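Local coordinates for protein peptidase M42 (Thaumarchaeota archaeon SCGC AB-539-E09, PDB 5DS0) that probably acts as a metal-dependent TET aminopeptidase of the M42 family, removing residues from the amino ends of peptides in a twelve-chain assembly with cobalt ions bound, at residues C[61-66]-C[190-195]; C[186-191]-C[234-239]; C[286-291]-C[343-348]; C[298-303]-C[314-319]. One frame throughout, in Å; residues are numbered along the deposited sequence.

How the contacts relate
The four contacts illustrate how an alpha/beta core carries a metal site. Contacts 1 and 2 have centres about 7 Å apart and share helix 179-197, which lies over neighbouring parallel strands 60-66 and 232-240. Contact 4, its centre about 10 Å from that of contact 2, lies on the next strand of the same sheet, 314-322. Contact 3 is farther out, its centre about 12 Å from that of contact 2, and brings in helix 333-349, which packs against helix 179-197. Contact 2 begins on the segment where contact 1 ends, whereas the segments of contact 4 fall between those of contact 3. Metal ligands His66 and Glu237 lie on adjacent strands, so the core sheet also positions part of the cobalt site.

Contact 1: C[61-66]-C[190-195]; sequences ILMAGH and EAIRRM. With CO (cobalt (II) ion), chain T.
Met63 on strand 61-66 and Ala191 on helix 190-195 mark the closest backbone approach, their CA atoms 10.1 Å apart, so side chains alone span the gap between sheet and helix. Met63, a selenomethionine here, does the reaching. Its chain turns at the selenium (chi3 -76°) and carries the terminal methyl CE to the helix, 4.1 Å from CG1 of Ile192. The two side chains run past each other in opposite directions, which places CE alongside the Ile192 branch, with CD1 only slightly farther off than CG1. On the preceding residue, CB of Ala191 lies 4.3 Å from Met63 CE, so the methyl lies against two successive residues. No hydrogen bond joins the segments. Polar groups of the helix pair among themselves: Arg193 grips the Glu190 carboxylate side-on, NH2 to OE1 at 2.8 Å and NE to OE2 at 3.1 Å, both oxygens lying nearly in the guanidinium plane. At the far end of the strand segment, His66 NE2 binds a cobalt ion at 2.1 Å, together with Asp180 and Glu237. A helix lying on parallel neighbours of a mixed sheet, with metal ligands near strand ends, fits the catalytic alpha/beta domain of M42 peptidases.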
# COMPACT_ATOMS: atom_id res chain seq x y z
N ILE C 61 41.81 6.74 -40.19
CA ILE C 61 40.38 6.84 -39.93
C ILE C 61 39.85 5.47 -39.54
O ILE C 61 39.98 4.52 -40.30
CB ILE C 61 39.55 7.25 -41.18
CG1 ILE C 61 40.23 8.33 -42.01
CG2 ILE C 61 38.18 7.72 -40.76
CD1 ILE C 61 40.52 9.61 -41.28
N LEU C 62 39.24 5.38 -38.37
CA LEU C 62 38.61 4.14 -37.95
C LEU C 62 37.10 4.26 -38.10
O LEU C 62 36.49 5.14 -37.48
CB LEU C 62 38.97 3.82 -36.50
CG LEU C 62 38.26 2.62 -35.86
CD1 LEU C 62 38.37 1.37 -36.72
CD2 LEU C 62 38.83 2.34 -34.48
N MSE C 63 36.51 3.40 -38.93
CA MSE C 63 35.07 3.25 -38.97
C MSE C 63 34.72 1.95 -38.34
O MSE C 63 35.32 0.93 -38.65
CB MSE C 63 34.55 3.18 -40.38
CG MSE C 63 34.68 4.50 -41.12
SE MSE C 63 33.48 4.39 -42.69
CE MSE C 63 34.57 3.22 -43.84
N ALA C 64 33.74 1.95 -37.45
CA ALA C 64 33.40 0.74 -36.72
C ALA C 64 31.91 0.51 -36.67
O ALA C 64 31.15 1.45 -36.43
CB ALA C 64 33.94 0.82 -35.31
N GLY C 65 31.50 -0.73 -36.92
CA GLY C 65 30.12 -1.17 -36.71
C GLY C 65 30.13 -2.57 -36.15
O GLY C 65 30.78 -3.45 -36.70
N HIS C 66 29.45 -2.79 -35.03
CA HIS C 66 29.55 -4.09 -34.37
C HIS C 66 28.66 -5.13 -35.03
O HIS C 66 27.52 -4.84 -35.38
CB HIS C 66 29.28 -3.99 -32.85
CG HIS C 66 27.88 -3.63 -32.47
ND1 HIS C 66 26.90 -4.58 -32.28
CD2 HIS C 66 27.31 -2.44 -32.20
CE1 HIS C 66 25.77 -3.98 -31.93
NE2 HIS C 66 25.99 -2.68 -31.88
N GLU C 190 30.30 -1.13 -47.63
CA GLU C 190 29.87 -0.59 -48.91
C GLU C 190 30.63 0.67 -49.25
O GLU C 190 30.88 0.94 -50.42
CB GLU C 190 28.36 -0.30 -48.91
CG GLU C 190 27.51 -1.55 -49.04
CD GLU C 190 27.70 -2.25 -50.37
OE1 GLU C 190 27.12 -1.77 -51.36
OE2 GLU C 190 28.48 -3.23 -50.42
N ALA C 191 30.97 1.46 -48.24
CA ALA C 191 31.75 2.66 -48.46
C ALA C 191 33.11 2.29 -49.04
O ALA C 191 33.52 2.84 -50.05
CB ALA C 191 31.92 3.43 -47.17
N ILE C 192 33.80 1.37 -48.39
CA ILE C 192 35.10 0.94 -48.86
C ILE C 192 35.00 0.33 -50.26
O ILE C 192 35.84 0.61 -51.11
CB ILE C 192 35.75 -0.05 -47.87
CG1 ILE C 192 36.21 0.71 -46.63
CG2 ILE C 192 36.95 -0.75 -48.50
CD1 ILE C 192 36.45 -0.17 -45.43
N ARG C 193 33.98 -0.48 -50.49
CA ARG C 193 33.82 -1.10 -51.80
C ARG C 193 33.68 -0.06 -52.87
O ARG C 193 34.38 -0.11 -53.88
CB ARG C 193 32.59 -2.01 -51.84
CG ARG C 193 32.38 -2.65 -53.20
CD ARG C 193 31.16 -3.55 -53.25
NE ARG C 193 29.90 -2.82 -53.17
CZ ARG C 193 29.32 -2.14 -54.16
NH1 ARG C 193 29.88 -2.06 -55.35
NH2 ARG C 193 28.17 -1.52 -53.91
N ARG C 194 32.80 0.90 -52.65
CA ARG C 194 32.53 1.94 -53.63
C ARG C 194 33.71 2.83 -53.92
O ARG C 194 33.89 3.28 -55.05
CB ARG C 194 31.33 2.78 -53.21
CG ARG C 194 30.06 2.16 -53.82
CD ARG C 194 28.73 2.19 -52.97
NE ARG C 194 28.17 3.53 -52.96
CZ ARG C 194 26.92 3.89 -52.65
NH1 ARG C 194 26.66 5.17 -52.70
NH2 ARG C 194 25.93 3.04 -52.29
N MSE C 195 34.52 3.09 -52.90
CA MSE C 195 35.70 3.92 -53.07
C MSE C 195 36.70 3.25 -53.98
O MSE C 195 37.32 3.92 -54.81
CB MSE C 195 36.29 4.23 -51.70
CG MSE C 195 35.37 5.25 -51.05
SE MSE C 195 36.17 6.05 -49.45
CE MSE C 195 36.54 7.84 -50.20
CO CO T . 24.63 -1.27 -31.15

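Contact 2: C[186-191]-C[234-239]; sequences FVLMEA and LVLEVD. With CO (cobalt (II) ion), chain T.
Leu236 meets Val187 and Leu188 where helix 186-191 covers strand 234-239, a helix-on-sheet layer of the alpha/beta metallopeptidase core. The apolar part of the contact rests on one methyl group. CD1 of Leu236 points at the helix and touches two successive residues, lying 3.8 Å from CB of Leu188 and 4.0 Å from CG1 of Val187. The valine presents that branch because CG1 is anti to its backbone N (chi1 169°); the two side chains meet at a slant. All three residues are buried, and the layer continues beyond them: Val187 also touches Ile340 and Val343 of helix 333-349, while Leu236 packs on Ile317 of the adjoining strand. Hydrogen bonds play no part between the segments; the helix keeps its own backbone bonds, such as Ala191 N to Val187 O.

Metal coordination is the business of the next strand residue. Leu236 turns to the helix, whereas the side chain of Glu237 leads to the cobalt ion, which His66 and Asp180 also bind. Bent at chi2 (-66°), Glu237 chelates the cobalt through both oxygens, OE2 at 2.2 Å and OE1 at 2.5 Å. The anti lone pair of OE1, the one directed away from OE2, accepts a further bond from the backbone of the following residue, with Val238 N standing 3.1 Å from Glu237 OE1.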
# COMPACT_ATOMS: atom_id res chain seq x y z
N PHE C 186 27.48 -2.95 -42.65
CA PHE C 186 27.10 -2.90 -44.05
C PHE C 186 27.51 -1.59 -44.69
O PHE C 186 28.05 -1.58 -45.79
CB PHE C 186 25.59 -3.09 -44.19
CG PHE C 186 25.09 -2.96 -45.60
CD1 PHE C 186 25.08 -4.05 -46.45
CD2 PHE C 186 24.59 -1.75 -46.06
CE1 PHE C 186 24.60 -3.94 -47.74
CE2 PHE C 186 24.10 -1.63 -47.34
CZ PHE C 186 24.10 -2.72 -48.18
N VAL C 187 27.26 -0.48 -44.00
CA VAL C 187 27.61 0.84 -44.50
C VAL C 187 29.10 0.98 -44.72
O VAL C 187 29.53 1.43 -45.77
CB VAL C 187 27.15 1.93 -43.54
CG1 VAL C 187 27.75 3.28 -43.91
CG2 VAL C 187 25.63 2.03 -43.56
N LEU C 188 29.91 0.63 -43.72
CA LEU C 188 31.34 0.83 -43.85
C LEU C 188 31.95 -0.06 -44.93
O LEU C 188 32.85 0.35 -45.66
CB LEU C 188 32.06 0.64 -42.52
CG LEU C 188 32.05 -0.73 -41.83
CD1 LEU C 188 33.24 -1.60 -42.22
CD2 LEU C 188 32.04 -0.52 -40.32
N MSE C 189 31.44 -1.28 -45.05
CA MSE C 189 31.87 -2.18 -46.11
C MSE C 189 31.51 -1.65 -47.48
O MSE C 189 32.30 -1.74 -48.40
CB MSE C 189 31.24 -3.55 -45.92
CG MSE C 189 31.99 -4.30 -44.83
SE MSE C 189 31.36 -6.15 -44.76
CE MSE C 189 29.59 -5.89 -43.93
N GLU C 190 30.30 -1.13 -47.63
CA GLU C 190 29.87 -0.59 -48.91
C GLU C 190 30.63 0.67 -49.25
O GLU C 190 30.88 0.94 -50.42
CB GLU C 190 28.36 -0.30 -48.91
CG GLU C 190 27.51 -1.55 -49.04
CD GLU C 190 27.70 -2.25 -50.37
OE1 GLU C 190 27.12 -1.77 -51.36
OE2 GLU C 190 28.48 -3.23 -50.42
N ALA C 191 30.97 1.46 -48.24
CA ALA C 191 31.75 2.66 -48.46
C ALA C 191 33.11 2.29 -49.04
O ALA C 191 33.52 2.84 -50.05
CB ALA C 191 31.92 3.43 -47.17
N LEU C 234 34.89 7.31 -36.89
CA LEU C 234 33.48 7.42 -37.25
C LEU C 234 32.80 6.13 -36.86
O LEU C 234 33.01 5.10 -37.48
CB LEU C 234 33.31 7.61 -38.74
CG LEU C 234 34.08 8.76 -39.39
CD1 LEU C 234 33.80 8.76 -40.89
CD2 LEU C 234 33.70 10.09 -38.76
N VAL C 235 32.01 6.16 -35.80
CA VAL C 235 31.31 4.97 -35.37
C VAL C 235 29.92 4.97 -35.97
O VAL C 235 29.21 5.97 -35.91
CB VAL C 235 31.23 4.91 -33.85
CG1 VAL C 235 30.31 3.79 -33.42
CG2 VAL C 235 32.61 4.70 -33.29
N LEU C 236 29.55 3.85 -36.57
CA LEU C 236 28.25 3.69 -37.21
C LEU C 236 27.39 2.81 -36.35
O LEU C 236 27.80 1.73 -35.97
CB LEU C 236 28.41 3.06 -38.57
CG LEU C 236 29.24 3.97 -39.46
CD1 LEU C 236 29.98 3.22 -40.57
CD2 LEU C 236 28.35 5.02 -40.05
N GLU C 237 26.21 3.30 -36.01
CA GLU C 237 25.31 2.61 -35.10
C GLU C 237 23.89 2.81 -35.60
O GLU C 237 23.66 3.46 -36.62
CB GLU C 237 25.44 3.16 -33.68
CG GLU C 237 26.20 2.30 -32.68
CD GLU C 237 25.57 0.94 -32.31
OE1 GLU C 237 24.48 0.58 -32.77
OE2 GLU C 237 26.20 0.24 -31.50
N VAL C 238 22.95 2.23 -34.87
CA VAL C 238 21.56 2.50 -35.08
C VAL C 238 21.12 3.54 -34.06
O VAL C 238 21.78 3.75 -33.05
CB VAL C 238 20.71 1.23 -34.93
CG1 VAL C 238 21.03 0.25 -36.03
CG2 VAL C 238 20.91 0.60 -33.56
N ASP C 239 20.02 4.22 -34.35
CA ASP C 239 19.41 5.17 -33.45
C ASP C 239 18.03 4.65 -33.18
O ASP C 239 17.39 4.08 -34.07
CB ASP C 239 19.32 6.56 -34.11
CG ASP C 239 19.73 7.69 -33.18
OD1 ASP C 239 19.39 7.65 -31.97
OD2 ASP C 239 20.40 8.64 -33.68
CO CO T . 24.63 -1.27 -31.15

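Contact 3: C[286-291]-C[343-348]; sequences AQIPLQ and VIELIK
Ala286 and Ile288, on the loop leaving helix 273-285, meet helix 343-348 through a single residue, Glu345. Val343 opens the helical segment with its side chain directed away from the loop, against Val187 and Ala191 of helix 179-197. Ile344 follows, packing on Met195 of that same helix. Glu345 then turns to the loop. CG of Glu345 lies 4.1 Å from CB of Ala286 and, more loosely, 4.5 Å from CD1 of Ile288, so the methylene of an acidic residue supplies the apolar surface. A bend at chi2 (-47°) folds the chain beyond CG, and the carboxylate finds its partners along its own helix: Glu345 OE1 forms a salt bridge with Arg349 and a weak one, 3.4 Å long, with NZ of Lys348. Leu346 packs on Phe278 and Val282 of helix 273-285, whereas Ile347 returns to Met195. Lys348 ends the segment at the charged cluster. On the loop side, Gln287 takes a positive phi (56°) in a Schellman motif that closes helix 273-285, just where Ala286 makes its touch. With no hydrogen bond between the segments, the contact joins helix end and loop to helix 333-349 by hydrocarbon alone, and the glutamate divides its roles, CG for packing and carboxylate for charge pairing.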
# COMPACT_ATOMS: atom_id res chain seq x y z
N ALA C 286 26.97 18.61 -49.16
CA ALA C 286 26.62 17.48 -50.04
C ALA C 286 25.11 17.26 -50.17
O ALA C 286 24.69 16.32 -50.85
CB ALA C 286 27.28 16.22 -49.53
N GLN C 287 24.32 18.11 -49.53
CA GLN C 287 22.86 18.03 -49.54
C GLN C 287 22.32 16.68 -49.05
O GLN C 287 21.30 16.19 -49.53
CB GLN C 287 22.32 18.35 -50.91
CG GLN C 287 22.54 19.79 -51.29
CD GLN C 287 21.74 20.19 -52.52
OE1 GLN C 287 21.38 19.35 -53.37
NE2 GLN C 287 21.38 21.46 -52.60
N ILE C 288 22.97 16.12 -48.05
CA ILE C 288 22.52 14.88 -47.43
C ILE C 288 21.77 15.22 -46.16
O ILE C 288 22.33 15.84 -45.26
CB ILE C 288 23.72 13.98 -47.10
CG1 ILE C 288 24.40 13.54 -48.40
CG2 ILE C 288 23.28 12.77 -46.31
CD1 ILE C 288 25.78 12.95 -48.23
N PRO C 289 20.49 14.83 -46.08
CA PRO C 289 19.72 15.14 -44.87
C PRO C 289 20.35 14.48 -43.63
O PRO C 289 20.82 13.34 -43.71
CB PRO C 289 18.35 14.53 -45.16
CG PRO C 289 18.61 13.43 -46.13
CD PRO C 289 19.76 13.91 -46.97
N LEU C 290 20.37 15.20 -42.52
CA LEU C 290 21.08 14.75 -41.34
C LEU C 290 20.31 15.15 -40.09
O LEU C 290 20.04 16.33 -39.89
CB LEU C 290 22.47 15.36 -41.33
CG LEU C 290 23.39 14.90 -40.21
CD1 LEU C 290 23.79 13.45 -40.40
CD2 LEU C 290 24.62 15.78 -40.14
N GLN C 291 19.97 14.19 -39.24
CA GLN C 291 19.15 14.48 -38.06
C GLN C 291 20.00 14.56 -36.79
O GLN C 291 20.68 13.61 -36.45
CB GLN C 291 18.08 13.40 -37.85
CG GLN C 291 17.24 13.10 -39.08
CD GLN C 291 16.14 12.11 -38.79
OE1 GLN C 291 15.20 12.41 -38.07
NE2 GLN C 291 16.27 10.89 -39.32
N VAL C 343 29.50 9.09 -45.39
CA VAL C 343 30.80 8.60 -44.89
C VAL C 343 31.87 8.78 -45.97
O VAL C 343 32.99 9.17 -45.66
CB VAL C 343 30.82 7.13 -44.32
CG1 VAL C 343 30.21 7.05 -42.93
CG2 VAL C 343 30.12 6.13 -45.22
N ILE C 344 31.51 8.54 -47.23
CA ILE C 344 32.44 8.75 -48.32
C ILE C 344 32.88 10.21 -48.40
O ILE C 344 34.08 10.50 -48.47
CB ILE C 344 31.83 8.28 -49.65
CG1 ILE C 344 31.78 6.74 -49.68
CG2 ILE C 344 32.62 8.79 -50.84
CD1 ILE C 344 30.97 6.14 -50.80
N GLU C 345 31.93 11.14 -48.38
CA GLU C 345 32.26 12.56 -48.43
C GLU C 345 33.18 12.96 -47.29
O GLU C 345 34.06 13.79 -47.46
CB GLU C 345 31.00 13.42 -48.38
CG GLU C 345 30.05 13.26 -49.56
CD GLU C 345 30.75 13.29 -50.90
OE1 GLU C 345 31.36 14.32 -51.25
OE2 GLU C 345 30.66 12.28 -51.62
N LEU C 346 32.95 12.40 -46.11
CA LEU C 346 33.77 12.72 -44.95
C LEU C 346 35.19 12.24 -45.19
O LEU C 346 36.14 13.00 -45.03
CB LEU C 346 33.23 12.06 -43.69
CG LEU C 346 31.87 12.56 -43.22
CD1 LEU C 346 31.37 11.68 -42.10
CD2 LEU C 346 31.93 14.00 -42.76
N ILE C 347 35.32 10.98 -45.58
CA ILE C 347 36.62 10.39 -45.81
C ILE C 347 37.42 11.15 -46.88
O ILE C 347 38.62 11.32 -46.75
CB ILE C 347 36.47 8.90 -46.18
CG1 ILE C 347 36.02 8.12 -44.95
CG2 ILE C 347 37.78 8.31 -46.70
CD1 ILE C 347 35.42 6.78 -45.29
N LYS C 348 36.75 11.56 -47.95
CA LYS C 348 37.38 12.37 -48.98
C LYS C 348 38.09 13.59 -48.41
O LYS C 348 39.18 13.93 -48.85
CB LYS C 348 36.36 12.82 -50.03
CG LYS C 348 36.09 11.78 -51.11
CD LYS C 348 34.91 12.09 -52.02
CE LYS C 348 35.20 13.25 -52.95
NZ LYS C 348 33.93 13.82 -53.45

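Contact 4: C[298-303]-C[314-319]; sequences GGTDAG and SVVITI
Thr300 and Val316 meet tip to tip where the loop ahead of helix 302-305 folds over strand 314-319. At the start of the side chain, Thr300 CB lies 4.1 Å from CG2 of Val316. Its CG2 branch stands about equally far from both valine methyls and completes an apolar touch. Thr300 OG1 comes closer to the strand, 3.5 Å from Val316 CG2, a packing approach without a hydrogen bond. With chi1 at 55°, OG1 sits between the backbone N and the carbonyl carbon, and from there it also accepts a weak, bent capping bond from its own segment: Ala302 N to Thr300 OG1 is 3.4 Å long, with an angle of 126° at the hydrogen. A firmer bond joins Gly303 N to the Thr300 carbonyl O at 2.9 Å. That turn brings Ala302 over the strand, and its CB packs 3.9 Å from CG2 of Val316, so this one methyl receives both loop residues. Within the sheet, strand 314-322 is flanked by strands 261-263 and 232-240, with backbone bonds to both. Thr300 also touches the metal ligand Glu237, and its side chain is about 6 Å from a bound cobalt ion, placing this loop beside the metal site of the M42 alpha/beta core.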
# COMPACT_ATOMS: atom_id res chain seq x y z
N GLY C 298 22.26 5.40 -23.48
CA GLY C 298 22.86 4.31 -24.24
C GLY C 298 24.28 4.68 -24.61
O GLY C 298 24.65 5.85 -24.54
N GLY C 299 25.06 3.69 -25.00
CA GLY C 299 26.45 3.93 -25.41
C GLY C 299 26.79 3.25 -26.73
O GLY C 299 25.97 2.52 -27.29
N THR C 300 28.04 3.46 -27.18
CA THR C 300 28.52 2.98 -28.47
C THR C 300 29.97 2.53 -28.39
O THR C 300 30.66 2.83 -27.42
CB THR C 300 28.46 4.10 -29.53
OG1 THR C 300 29.17 5.25 -29.05
CG2 THR C 300 27.02 4.48 -29.79
N ASP C 301 30.43 1.84 -29.43
CA ASP C 301 31.86 1.52 -29.56
C ASP C 301 32.73 2.78 -29.32
O ASP C 301 33.86 2.67 -28.83
CB ASP C 301 32.19 0.98 -30.96
CG ASP C 301 31.69 -0.45 -31.22
OD1 ASP C 301 31.76 -1.32 -30.29
OD2 ASP C 301 31.25 -0.69 -32.38
N ALA C 302 32.21 3.95 -29.69
CA ALA C 302 32.94 5.21 -29.52
C ALA C 302 33.34 5.49 -28.08
O ALA C 302 34.36 6.13 -27.82
CB ALA C 302 32.13 6.37 -30.05
N GLY C 303 32.53 5.00 -27.14
CA GLY C 303 32.81 5.13 -25.73
C GLY C 303 34.19 4.64 -25.34
O GLY C 303 34.80 5.20 -24.42
N SER C 314 36.10 11.55 -32.06
CA SER C 314 35.15 10.60 -32.61
C SER C 314 33.76 11.17 -32.66
O SER C 314 33.44 12.11 -31.94
CB SER C 314 35.12 9.32 -31.77
OG SER C 314 36.43 8.88 -31.47
N VAL C 315 32.95 10.57 -33.52
CA VAL C 315 31.58 10.98 -33.66
C VAL C 315 30.76 9.76 -34.04
O VAL C 315 31.25 8.88 -34.70
CB VAL C 315 31.48 12.11 -34.71
CG1 VAL C 315 31.36 11.57 -36.13
CG2 VAL C 315 30.34 13.04 -34.40
N VAL C 316 29.51 9.70 -33.57
CA VAL C 316 28.63 8.58 -33.93
C VAL C 316 27.62 9.01 -34.98
O VAL C 316 26.92 10.00 -34.82
CB VAL C 316 27.86 8.03 -32.73
CG1 VAL C 316 27.04 6.82 -33.14
CG2 VAL C 316 28.80 7.66 -31.60
N ILE C 317 27.56 8.23 -36.06
CA ILE C 317 26.62 8.46 -37.14
C ILE C 317 25.67 7.29 -37.17
O ILE C 317 26.11 6.15 -37.12
CB ILE C 317 27.35 8.57 -38.47
CG1 ILE C 317 28.16 9.87 -38.49
CG2 ILE C 317 26.36 8.56 -39.62
CD1 ILE C 317 29.21 9.95 -39.58
N THR C 318 24.38 7.56 -37.30
CA THR C 318 23.37 6.53 -37.05
C THR C 318 22.34 6.37 -38.15
O THR C 318 22.02 7.33 -38.85
CB THR C 318 22.57 6.83 -35.77
OG1 THR C 318 21.88 8.08 -35.92
CG2 THR C 318 23.49 6.91 -34.56
N ILE C 319 21.83 5.16 -38.29
CA ILE C 319 20.65 4.90 -39.11
C ILE C 319 19.45 4.68 -38.19
O ILE C 319 19.44 3.75 -37.40
CB ILE C 319 20.82 3.68 -40.01
CG1 ILE C 319 21.89 3.93 -41.08
CG2 ILE C 319 19.51 3.36 -40.70
CD1 ILE C 319 23.26 3.45 -40.66